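Glycerol uptake operon antiterminator-related protein (Thermotoga maritima, PDB 1VKF) probably acts as a glycerol-3-phosphate-responsive antiterminator that helps control transcription of genes for glycerol uptake. Local coordinates at residues A[19-24]-A[33-38]. Numbering follows the deposited sequence.
Sequences AALWDM and DVVFLL
Leu38 sets its CB methylene on one face of the Trp22 indole, 3.7 Å from the centroid of the six-membered ring and 2° off the normal, a CH-pi contact. Trp22 has CG anti to its carbonyl carbon (chi1 -81°), which folds the wide indole back toward 33-38 although its CB leaves in the other direction. The CD1 branch of Leu38 bridges two neighbours, lying 3.7 Å from Trp22 CZ2 and 3.7 Å from Ala20 CB; the short methyl of Ala20 leaves room for it on this inner face, which Phe36 shares.

On the other face the Leu21 and Val35 side chains cross obliquely, with Leu21 CD1 3.9 Å from Val35 CG1; both branched residues give Leu52 of helix 45-54 a dense apolar surface. Leu37 CD1 lies 4.0 Å from Met24 SE, where the bent selenomethionine chain meets Leu37 at about a right angle.

Four backbone hydrogen bonds hold the strands in parallel register. Ala19 N donates to Val34 O and Ala19 O accepts from Phe36 N; Phe36 O then takes Leu21 N, and Leu21 O, on the final residue of strand 16-21, takes Leu38 N at 2.9 Å. Ala20 hydrogen-bonds through its backbone to Thr176 of strand 173-176, Val35 and Leu37 to strand 58-62. Trp22 NE1 hydrogen-bonds a citrate, probably from the crystallisation liquor, consistent with a pocket at the C-terminal strand ends. A helix-free loop joins these first two strands of an all-parallel sheet that 16-21, paired with 34-41 and 173-176, closes into a TIM barrel.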
ATOM      1  N   ALA A  19      -7.516   0.976   5.109  1.00  7.75           N
ATOM      2  CA  ALA A  19      -8.213   2.167   4.649  1.00  6.23           C
ATOM      3  C   ALA A  19      -7.323   2.946   3.698  1.00  8.83           C
ATOM      4  O   ALA A  19      -6.323   3.494   4.118  1.00 13.74           O
ATOM      5  CB  ALA A  19      -8.626   3.059   5.821  1.00 10.11           C
ATOM      6  N   ALA A  20      -7.781   3.063   2.464  1.00  9.54           N
ATOM      7  CA  ALA A  20      -7.145   3.912   1.443  1.00  9.08           C
ATOM      8  C   ALA A  20      -7.811   5.301   1.471  1.00 10.96           C
ATOM      9  O   ALA A  20      -9.066   5.433   1.397  1.00 11.52           O
ATOM     10  CB  ALA A  20      -7.296   3.276   0.070  1.00  9.31           C
ATOM     11  N   LEU A  21      -6.963   6.327   1.520  1.00  8.39           N
ATOM     12  CA  LEU A  21      -7.410   7.689   1.536  1.00 10.03           C
ATOM     13  C   LEU A  21      -6.898   8.425   0.314  1.00 13.86           C
ATOM     14  O   LEU A  21      -5.700   8.448   0.042  1.00 11.68           O
ATOM     15  CB  LEU A  21      -6.923   8.408   2.792  1.00  9.85           C
ATOM     16  CG  LEU A  21      -7.631   7.987   4.091  1.00 18.24           C
ATOM     17  CD1 LEU A  21      -7.167   8.920   5.165  1.00 22.56           C
ATOM     18  CD2 LEU A  21      -9.142   7.979   3.958  1.00 25.94           C
ATOM     19  N   TRP A  22      -7.828   9.074  -0.399  1.00 13.32           N
ATOM     20  CA  TRP A  22      -7.453   9.879  -1.588  1.00 16.14           C
ATOM     21  C   TRP A  22      -7.482  11.371  -1.292  1.00 18.48           C
ATOM     22  O   TRP A  22      -6.906  12.177  -2.015  1.00 22.06           O
ATOM     23  CB  TRP A  22      -8.399   9.581  -2.740  1.00 18.77           C
ATOM     24  CG  TRP A  22      -8.023   8.359  -3.441  1.00 15.39           C
ATOM     25  CD1 TRP A  22      -8.669   7.136  -3.381  1.00 18.87           C
ATOM     26  CD2 TRP A  22      -6.891   8.176  -4.289  1.00 21.69           C
ATOM     27  NE1 TRP A  22      -8.001   6.223  -4.165  1.00 22.78           N
ATOM     28  CE2 TRP A  22      -6.914   6.835  -4.744  1.00 18.53           C
ATOM     29  CE3 TRP A  22      -5.846   9.020  -4.732  1.00 20.00           C
ATOM     30  CZ2 TRP A  22      -5.946   6.318  -5.596  1.00 23.21           C
ATOM     31  CZ3 TRP A  22      -4.925   8.519  -5.603  1.00 20.82           C
ATOM     32  CH2 TRP A  22      -4.958   7.168  -6.019  1.00 24.73           C
ATOM     33  N   ASP A  23      -8.225  11.756  -0.289  1.00 22.22           N
ATOM     34  CA  ASP A  23      -8.127  13.134   0.126  1.00 27.74           C
ATOM     35  C   ASP A  23      -8.436  13.274   1.594  1.00 24.34           C
ATOM     36  O   ASP A  23      -8.955  12.356   2.244  1.00 28.22           O
ATOM     37  CB  ASP A  23      -8.982  14.068  -0.755  1.00 30.46           C
ATOM     38  CG  ASP A  23     -10.379  14.182  -0.266  1.00 37.92           C
ATOM     39  OD1 ASP A  23     -10.944  13.105  -0.062  1.00 33.00           O
ATOM     40  OD2 ASP A  23     -10.979  15.277  -0.027  1.00 36.60           O
HETATM   41  N   MSE A  24      -8.050  14.428   2.104  1.00 16.63           N
HETATM   42  CA  MSE A  24      -7.944  14.683   3.533  1.00 20.69           C
HETATM   43  C   MSE A  24      -8.889  15.793   3.988  1.00 28.19           C
HETATM   44  O   MSE A  24      -8.824  16.244   5.127  1.00 29.48           O
HETATM   45  CB  MSE A  24      -6.506  15.080   3.846  1.00 19.84           C
HETATM   46  CG  MSE A  24      -5.565  13.932   3.677  1.00 20.42           C
HETATM   47 SE   MSE A  24      -5.859  12.498   4.997  1.00 21.32          SE
HETATM   48  CE  MSE A  24      -5.668  13.546   6.713  1.00 16.95           C
ATOM     49  N   ASP A  33      -7.198  -0.108  11.240  1.00  8.05           N
ATOM     50  CA  ASP A  33      -6.035   0.317  11.993  1.00  9.78           C
ATOM     51  C   ASP A  33      -4.917   0.849  11.088  1.00  6.58           C
ATOM     52  O   ASP A  33      -4.096   1.689  11.528  1.00  8.41           O
ATOM     53  CB  ASP A  33      -5.453  -0.856  12.801  1.00 11.29           C
ATOM     54  CG  ASP A  33      -6.354  -1.306  13.930  1.00 20.53           C
ATOM     55  OD1 ASP A  33      -7.035  -0.475  14.557  1.00 23.16           O
ATOM     56  OD2 ASP A  33      -6.432  -2.498  14.239  1.00 29.84           O
ATOM     57  N   VAL A  34      -4.878   0.360   9.856  1.00  6.70           N
ATOM     58  CA  VAL A  34      -3.848   0.718   8.893  1.00  6.12           C
ATOM     59  C   VAL A  34      -4.458   1.627   7.808  1.00  7.19           C
ATOM     60  O   VAL A  34      -5.517   1.322   7.229  1.00  9.53           O
ATOM     61  CB  VAL A  34      -3.185  -0.477   8.264  1.00  8.61           C
ATOM     62  CG1 VAL A  34      -2.085  -0.064   7.267  1.00 11.95           C
ATOM     63  CG2 VAL A  34      -2.571  -1.346   9.360  1.00 11.17           C
ATOM     64  N   VAL A  35      -3.727   2.678   7.454  1.00  7.38           N
ATOM     65  CA  VAL A  35      -4.170   3.613   6.445  1.00  7.55           C
ATOM     66  C   VAL A  35      -3.094   3.691   5.368  1.00 10.02           C
ATOM     67  O   VAL A  35      -1.920   3.863   5.690  1.00  7.24           O
ATOM     68  CB  VAL A  35      -4.407   5.053   7.017  1.00  8.23           C
ATOM     69  CG1 VAL A  35      -4.657   6.070   5.917  1.00 13.72           C
ATOM     70  CG2 VAL A  35      -5.605   5.096   7.944  1.00 11.14           C
ATOM     71  N   PHE A  36      -3.522   3.607   4.100  1.00  8.78           N
ATOM     72  CA  PHE A  36      -2.663   3.936   2.976  1.00  7.06           C
ATOM     73  C   PHE A  36      -3.056   5.284   2.452  1.00  8.03           C
ATOM     74  O   PHE A  36      -4.168   5.451   1.965  1.00  8.96           O
ATOM     75  CB  PHE A  36      -2.795   2.869   1.880  1.00  8.91           C
ATOM     76  CG  PHE A  36      -2.101   1.593   2.158  1.00  7.96           C
ATOM     77  CD1 PHE A  36      -1.449   1.343   3.338  1.00  8.72           C
ATOM     78  CD2 PHE A  36      -2.154   0.574   1.212  1.00 11.30           C
ATOM     79  CE1 PHE A  36      -0.770   0.155   3.515  1.00  8.70           C
ATOM     80  CE2 PHE A  36      -1.506  -0.610   1.407  1.00 13.44           C
ATOM     81  CZ  PHE A  36      -0.832  -0.823   2.555  1.00 11.71           C
ATOM     82  N   LEU A  37      -2.195   6.294   2.606  1.00  7.73           N
ATOM     83  CA  LEU A  37      -2.492   7.650   2.105  1.00  5.29           C
ATOM     84  C   LEU A  37      -2.002   7.719   0.674  1.00  8.50           C
ATOM     85  O   LEU A  37      -0.803   7.644   0.388  1.00  8.22           O
ATOM     86  CB  LEU A  37      -1.751   8.683   2.954  1.00  5.61           C
ATOM     87  CG  LEU A  37      -1.928  10.125   2.553  1.00  9.03           C
ATOM     88  CD1 LEU A  37      -3.366  10.547   2.533  1.00 12.04           C
ATOM     89  CD2 LEU A  37      -1.069  10.999   3.465  1.00 10.44           C
ATOM     90  N   LEU A  38      -2.938   7.784  -0.266  1.00  7.57           N
ATOM     91  CA  LEU A  38      -2.615   7.562  -1.658  1.00  8.81           C
ATOM     92  C   LEU A  38      -2.384   8.831  -2.468  1.00 10.01           C
ATOM     93  O   LEU A  38      -1.922   8.737  -3.620  1.00 12.12           O
ATOM     94  CB  LEU A  38      -3.713   6.739  -2.320  1.00 11.46           C
ATOM     95  CG  LEU A  38      -3.866   5.341  -1.698  1.00 10.60           C
ATOM     96  CD1 LEU A  38      -4.914   4.599  -2.496  1.00 19.59           C
ATOM     97  CD2 LEU A  38      -2.565   4.549  -1.684  1.00 12.20           C
TER